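Local coordinates for protein alpha-rhamnosidase (Dictyoglomus thermophilum, PDB 6I60) that probably hydrolyses terminal non-reducing alpha-L-rhamnose residues from alpha-L-rhamnosides, acting as a glycoside hydrolase, at residues A[727-732]-A[764-769]; A[610-615]-A[720-725]. All coordinates share one frame; numbering follows the deposited sequence.

Overall arrangement
All four segments belong to the 6-hairpin glycosidase domain. Along the chain, the loop 610-615, between helices 586-599 and 626-648, comes first; contact 2 closes over a span of about a hundred residues, part of it not modelled, when the chain reaches 720-725. Contact 1 opens directly afterwards at 727-732 and closes at 764-769 on helix 761-773, bracketing helix 738-750. The two closures are thus in series, neither nested nor crossed, and share helix 722-729. Their centres lie about 11 Å apart, and Ile767 bridges them, its CD1 packing 3.7 Å from Thr725 CG2. Together they tie a loop to two helices of the domain.

Contact 1 of 2, residues A[727-732]-A[764-769]; sequences PLYLNL and TRYIFD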
loop_
_atom_site.group_PDB
_atom_site.type_symbol
_atom_site.label_atom_id
_atom_site.label_comp_id
_atom_site.label_asym_id
_atom_site.label_seq_id
_atom_site.Cartn_x
_atom_site.Cartn_y
_atom_site.Cartn_z
ATOM N N PRO A 727 24.620 -2.272 13.036
ATOM C CA PRO A 727 25.122 -1.267 13.986
ATOM C C PRO A 727 25.696 -0.034 13.310
ATOM O O PRO A 727 25.734 1.033 13.936
ATOM C CB PRO A 727 26.199 -2.027 14.774
ATOM C CG PRO A 727 26.646 -3.096 13.856
ATOM C CD PRO A 727 25.425 -3.510 13.087
ATOM N N LEU A 728 26.138 -0.141 12.054
ATOM C CA LEU A 728 26.620 1.021 11.317
ATOM C C LEU A 728 25.487 1.894 10.792
ATOM O O LEU A 728 25.710 3.078 10.522
ATOM C CB LEU A 728 27.507 0.578 10.151
ATOM C CG LEU A 728 28.987 0.357 10.462
ATOM C CD1 LEU A 728 29.658 -0.409 9.333
ATOM C CD2 LEU A 728 29.689 1.683 10.711
ATOM N N TYR A 729 24.284 1.337 10.640
ATOM C CA TYR A 729 23.148 2.132 10.185
ATOM C C TYR A 729 22.673 3.076 11.283
ATOM O O TYR A 729 22.644 4.299 11.102
ATOM C CB TYR A 729 22.012 1.213 9.730
ATOM C CG TYR A 729 20.828 1.953 9.150
ATOM C CD1 TYR A 729 20.838 2.394 7.833
ATOM C CD2 TYR A 729 19.702 2.217 9.922
ATOM C CE1 TYR A 729 19.761 3.076 7.299
ATOM C CE2 TYR A 729 18.619 2.900 9.397
ATOM C CZ TYR A 729 18.654 3.326 8.084
ATOM O OH TYR A 729 17.581 4.005 7.552
ATOM N N LEU A 730 22.295 2.521 12.434
ATOM C CA LEU A 730 21.881 3.318 13.582
ATOM C C LEU A 730 23.058 3.929 14.333
ATOM O O LEU A 730 22.843 4.595 15.352
ATOM C CB LEU A 730 21.040 2.463 14.535
ATOM C CG LEU A 730 19.722 1.935 13.958
ATOM C CD1 LEU A 730 18.947 1.140 14.998
ATOM C CD2 LEU A 730 18.870 3.071 13.404
ATOM N N ASN A 731 24.285 3.712 13.856
ATOM C CA ASN A 731 25.494 4.310 14.424
ATOM C C ASN A 731 25.668 3.920 15.894
ATOM O O ASN A 731 25.791 4.763 16.786
ATOM C CB ASN A 731 25.487 5.831 14.242
ATOM C CG ASN A 731 25.824 6.245 12.821
ATOM O OD1 ASN A 731 25.804 7.430 12.485
ATOM N ND2 ASN A 731 26.135 5.265 11.975
ATOM N N LEU A 732 25.672 2.610 16.129
ATOM C CA LEU A 732 25.985 2.052 17.436
ATOM C C LEU A 732 27.470 1.767 17.612
ATOM O O LEU A 732 27.889 1.409 18.719
ATOM C CB LEU A 732 25.192 0.761 17.664
ATOM C CG LEU A 732 23.702 0.821 17.338
ATOM C CD1 LEU A 732 23.114 -0.579 17.230
ATOM C CD2 LEU A 732 22.982 1.628 18.397
ATOM N N THR A 764 19.419 -6.088 3.761
ATOM C CA THR A 764 19.427 -5.523 2.416
ATOM C C THR A 764 18.795 -4.139 2.395
ATOM O O THR A 764 19.180 -3.292 1.581
ATOM C CB THR A 764 18.698 -6.447 1.439
ATOM O OG1 THR A 764 19.146 -7.794 1.627
ATOM C CG2 THR A 764 18.966 -6.029 0.002
ATOM N N ARG A 765 17.832 -3.891 3.286
ATOM C CA ARG A 765 17.193 -2.585 3.369
ATOM C C ARG A 765 18.140 -1.503 3.880
ATOM O O ARG A 765 17.911 -0.318 3.612
ATOM C CB ARG A 765 15.956 -2.676 4.269
ATOM C CG ARG A 765 15.058 -1.448 4.249
ATOM C CD ARG A 765 15.005 -0.792 5.619
ATOM N NE ARG A 765 14.373 0.523 5.583
ATOM C CZ ARG A 765 15.020 1.658 5.338
ATOM N NH1 ARG A 765 16.325 1.641 5.100
ATOM N NH2 ARG A 765 14.363 2.809 5.330
ATOM N N TYR A 766 19.204 -1.879 4.595
ATOM C CA TYR A 766 20.113 -0.907 5.188
ATOM C C TYR A 766 21.498 -0.879 4.558
ATOM O O TYR A 766 22.217 0.106 4.749
ATOM C CB TYR A 766 20.278 -1.175 6.693
ATOM C CG TYR A 766 18.983 -1.222 7.475
ATOM C CD1 TYR A 766 18.246 -0.067 7.708
ATOM C CD2 TYR A 766 18.504 -2.420 7.989
ATOM C CE1 TYR A 766 17.065 -0.106 8.428
ATOM C CE2 TYR A 766 17.324 -2.469 8.710
ATOM C CZ TYR A 766 16.608 -1.310 8.926
ATOM O OH TYR A 766 15.433 -1.354 9.642
ATOM N N ILE A 767 21.888 -1.919 3.817
ATOM C CA ILE A 767 23.276 -2.029 3.376
ATOM C C ILE A 767 23.616 -0.947 2.356
ATOM O O ILE A 767 24.716 -0.382 2.380
ATOM C CB ILE A 767 23.554 -3.439 2.823
ATOM C CG1 ILE A 767 25.006 -3.551 2.352
ATOM C CG2 ILE A 767 22.591 -3.780 1.697
ATOM C CD1 ILE A 767 25.610 -4.921 2.560
ATOM N N PHE A 768 22.685 -0.627 1.453
ATOM C CA PHE A 768 22.984 0.363 0.423
ATOM C C PHE A 768 23.133 1.756 1.021
ATOM O O PHE A 768 23.994 2.532 0.590
ATOM C CB PHE A 768 21.896 0.352 -0.650
ATOM C CG PHE A 768 21.838 -0.922 -1.434
ATOM C CD1 PHE A 768 22.727 -1.154 -2.467
ATOM C CD2 PHE A 768 20.899 -1.892 -1.132
ATOM C CE1 PHE A 768 22.680 -2.330 -3.188
ATOM C CE2 PHE A 768 20.845 -3.069 -1.850
ATOM C CZ PHE A 768 21.737 -3.289 -2.880
ATOM N N ASP A 769 22.305 2.089 2.014
ATOM C CA ASP A 769 22.411 3.393 2.658
ATOM C C ASP A 769 23.657 3.495 3.530
ATOM O O ASP A 769 24.217 4.587 3.679
ATOM C CB ASP A 769 21.157 3.671 3.488
ATOM C CG ASP A 769 19.943 3.966 2.627
ATOM O OD1 ASP A 769 20.071 4.746 1.659
ATOM O OD2 ASP A 769 18.856 3.422 2.920
HETATM O O HOH W 1 17.162 4.871 4.798
#
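Tyr729 extends its ring toward helix 761-773 with CG anti to the backbone N (chi1 -176°), while Tyr766 swings its own ring beside its backbone N (chi1 -55°), and the two side chains cross at about a right angle. CD1 of Tyr766 lies over the centre of the Tyr729 ring, 3.4 Å from Tyr729 CE2, so that the edge of Tyr766 meets the face of Tyr729. The centroids are 4.4 Å apart with the planes at 54°, a tilted edge-to-face pair. Asp769 lies at the edge of the same ring, near its plane, with CB 4.1 Å from Tyr729 CE1.

At the phenol end a water lies in the plane of the Tyr729 ring, 2.9 Å from Tyr729 OH. It donates to Asp769 OD2 over 2.9 Å and receives a weak bond from Arg765 NH1. Arg765 and Asp769, one turn apart on their helix, form a long salt bridge of 3.8 Å between NH1 and OD2; each has a further charged partner, Glu515 for Arg765 and Arg832 for Asp769, and Arg765 also bonds to Tyr571. Tyr766 is held at its far end by a hydrogen bond to Tyr633. Replacing Tyr729 with an alanine would probably uncover the edge of Tyr766 and leave the water without its phenol partner. The chemistry is therefore divided: aromatic packing joins the two helices along the ring, whereas its hydroxyl reaches, through water, a buried network of opposite charges that probably help to balance one another.

Contact 2 of 2, residues A[610-615]-A[720-725]; sequences YGDWCQ and SQTLNT
Thr722, in the first turn of helix 722-729, faces the loop 610-615 with both branches of its side chain, and Asp612 and Gln615 approach it from the opposite direction. With chi1 at -60°, OG1 of Thr722 sits beside the backbone N and CG2 beside the carbonyl carbon, which turns both toward Asp612. The methyl carbon CG2 of Thr722 packs 3.8 Å from Asp612 CB. Thr722 OG1 lies 3.2 Å from Gln615 NE2; the still closer approach of Asp612 OD2 is too short to be reliable, so the exact position of that carboxylate oxygen is doubtful. Within the loop, Gln615 NE2 donates to Asp612 OD2 over 2.8 Å at 163°, subject to the same reservation, and links the two residues that meet the threonine.

Backbone N-H groups of the next shell hold these side chains. Asp612 OD1 accepts from Ala763 N in the first turn of helix 761-773, and OD2, its position uncertain, from Gly760 N just before that helix, while Gln615 OE1 accepts from Lys622 N. On the helix side, Ser720 OG receives Leu723 N at 3.1 Å and also bonds to Asp623. Gln721 O accepts from both Asn724 N and Thr725 N, securing the first turn.

Asp612 is itself the centre of an inverse gamma turn. The contact thus joins a tight loop turn to a serine-capped helix start, with the loop aspartate also meeting backbone NH groups at the beginning of a second helix, within the 6-hairpin glycosidase domain.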
loop_
_atom_site.group_PDB
_atom_site.type_symbol
_atom_site.label_atom_id
_atom_site.label_comp_id
_atom_site.label_asym_id
_atom_site.label_seq_id
_atom_site.Cartn_x
_atom_site.Cartn_y
_atom_site.Cartn_z
ATOM N N TYR A 610 12.598 -15.100 12.823
ATOM C CA TYR A 610 13.032 -14.945 11.443
ATOM C C TYR A 610 14.372 -14.238 11.317
ATOM O O TYR A 610 15.282 -14.755 10.660
ATOM C CB TYR A 610 11.960 -14.189 10.645
ATOM C CG TYR A 610 10.549 -14.587 11.007
ATOM C CD1 TYR A 610 9.655 -13.660 11.528
ATOM C CD2 TYR A 610 10.111 -15.894 10.835
ATOM C CE1 TYR A 610 8.365 -14.022 11.865
ATOM C CE2 TYR A 610 8.821 -16.266 11.168
ATOM C CZ TYR A 610 7.954 -15.326 11.683
ATOM O OH TYR A 610 6.671 -15.691 12.018
ATOM N N GLY A 611 14.521 -13.069 11.936
ATOM C CA GLY A 611 15.769 -12.333 11.821
ATOM C C GLY A 611 16.023 -11.906 10.391
ATOM O O GLY A 611 15.105 -11.526 9.657
ATOM N N ASP A 612 17.290 -11.971 9.981
ATOM C CA ASP A 612 17.676 -11.695 8.596
ATOM C C ASP A 612 17.152 -12.832 7.723
ATOM O O ASP A 612 17.861 -13.782 7.380
ATOM C CB ASP A 612 19.187 -11.540 8.477
ATOM C CG ASP A 612 19.590 -10.596 7.363
ATOM O OD1 ASP A 612 18.729 -9.827 6.886
ATOM O OD2 ASP A 612 20.773 -10.623 6.963
ATOM N N TRP A 613 15.876 -12.723 7.360
ATOM C CA TRP A 613 15.189 -13.780 6.630
ATOM C C TRP A 613 15.740 -13.918 5.215
ATOM O O TRP A 613 15.867 -12.928 4.485
ATOM C CB TRP A 613 13.692 -13.480 6.583
ATOM C CG TRP A 613 12.810 -14.663 6.320
ATOM C CD1 TRP A 613 11.927 -14.810 5.290
ATOM C CD2 TRP A 613 12.703 -15.851 7.113
ATOM N NE1 TRP A 613 11.284 -16.021 5.387
ATOM C CE2 TRP A 613 11.742 -16.678 6.497
ATOM C CE3 TRP A 613 13.331 -16.298 8.277
ATOM C CZ2 TRP A 613 11.392 -17.923 7.012
ATOM C CZ3 TRP A 613 12.981 -17.533 8.787
ATOM C CH2 TRP A 613 12.020 -18.331 8.156
ATOM N N CYS A 614 16.072 -15.153 4.838
ATOM C CA CYS A 614 16.432 -15.516 3.467
ATOM C C CYS A 614 17.709 -14.811 3.006
ATOM O O CYS A 614 17.717 -14.035 2.048
ATOM C CB CYS A 614 15.270 -15.239 2.508
ATOM S SG CYS A 614 13.856 -16.316 2.780
ATOM N N GLN A 615 18.799 -15.102 3.709
ATOM C CA GLN A 615 20.116 -14.767 3.204
ATOM C C GLN A 615 20.463 -15.718 2.060
ATOM O O GLN A 615 19.855 -16.783 1.926
ATOM C CB GLN A 615 21.154 -14.860 4.321
ATOM C CG GLN A 615 20.769 -14.124 5.596
ATOM C CD GLN A 615 21.854 -14.185 6.657
ATOM O OE1 GLN A 615 22.564 -15.185 6.781
ATOM N NE2 GLN A 615 21.987 -13.112 7.429
ATOM N N SER A 720 29.630 -11.471 9.349
ATOM C CA SER A 720 28.895 -11.396 8.099
ATOM C C SER A 720 28.637 -9.938 7.734
ATOM O O SER A 720 28.972 -9.014 8.481
ATOM C CB SER A 720 27.582 -12.172 8.205
ATOM O OG SER A 720 26.674 -11.506 9.066
ATOM N N GLN A 721 28.038 -9.738 6.558
ATOM C CA GLN A 721 27.594 -8.402 6.181
ATOM C C GLN A 721 26.440 -7.940 7.062
ATOM O O GLN A 721 26.401 -6.781 7.489
ATOM C CB GLN A 721 27.183 -8.379 4.709
ATOM C CG GLN A 721 28.346 -8.366 3.736
ATOM C CD GLN A 721 27.910 -8.649 2.312
ATOM O OE1 GLN A 721 26.731 -8.524 1.975
ATOM N NE2 GLN A 721 28.860 -9.034 1.466
ATOM N N THR A 722 25.493 -8.840 7.344
ATOM C CA THR A 722 24.363 -8.494 8.201
ATOM C C THR A 722 24.836 -8.045 9.578
ATOM O O THR A 722 24.270 -7.114 10.165
ATOM C CB THR A 722 23.413 -9.690 8.316
ATOM O OG1 THR A 722 22.934 -10.049 7.012
ATOM C CG2 THR A 722 22.228 -9.366 9.214
ATOM N N LEU A 723 25.891 -8.675 10.096
ATOM C CA LEU A 723 26.384 -8.358 11.431
ATOM C C LEU A 723 27.031 -6.983 11.520
ATOM O O LEU A 723 27.255 -6.500 12.634
ATOM C CB LEU A 723 27.383 -9.424 11.887
ATOM C CG LEU A 723 26.804 -10.779 12.305
ATOM C CD1 LEU A 723 27.889 -11.847 12.338
ATOM C CD2 LEU A 723 26.108 -10.678 13.654
ATOM N N ASN A 724 27.327 -6.338 10.396
ATOM C CA ASN A 724 28.057 -5.077 10.414
ATOM C C ASN A 724 27.269 -3.885 9.889
ATOM O O ASN A 724 27.481 -2.772 10.374
ATOM C CB ASN A 724 29.360 -5.206 9.608
ATOM C CG ASN A 724 30.525 -5.682 10.455
ATOM O OD1 ASN A 724 30.455 -5.688 11.682
ATOM N ND2 ASN A 724 31.606 -6.085 9.799
ATOM N N THR A 725 26.376 -4.077 8.912
ATOM C CA THR A 725 25.604 -2.946 8.402
ATOM C C THR A 725 24.588 -2.451 9.422
ATOM O O THR A 725 24.253 -1.260 9.432
ATOM C CB THR A 725 24.888 -3.318 7.100
ATOM O OG1 THR A 725 23.799 -4.207 7.384
ATOM C CG2 THR A 725 25.838 -3.988 6.134
#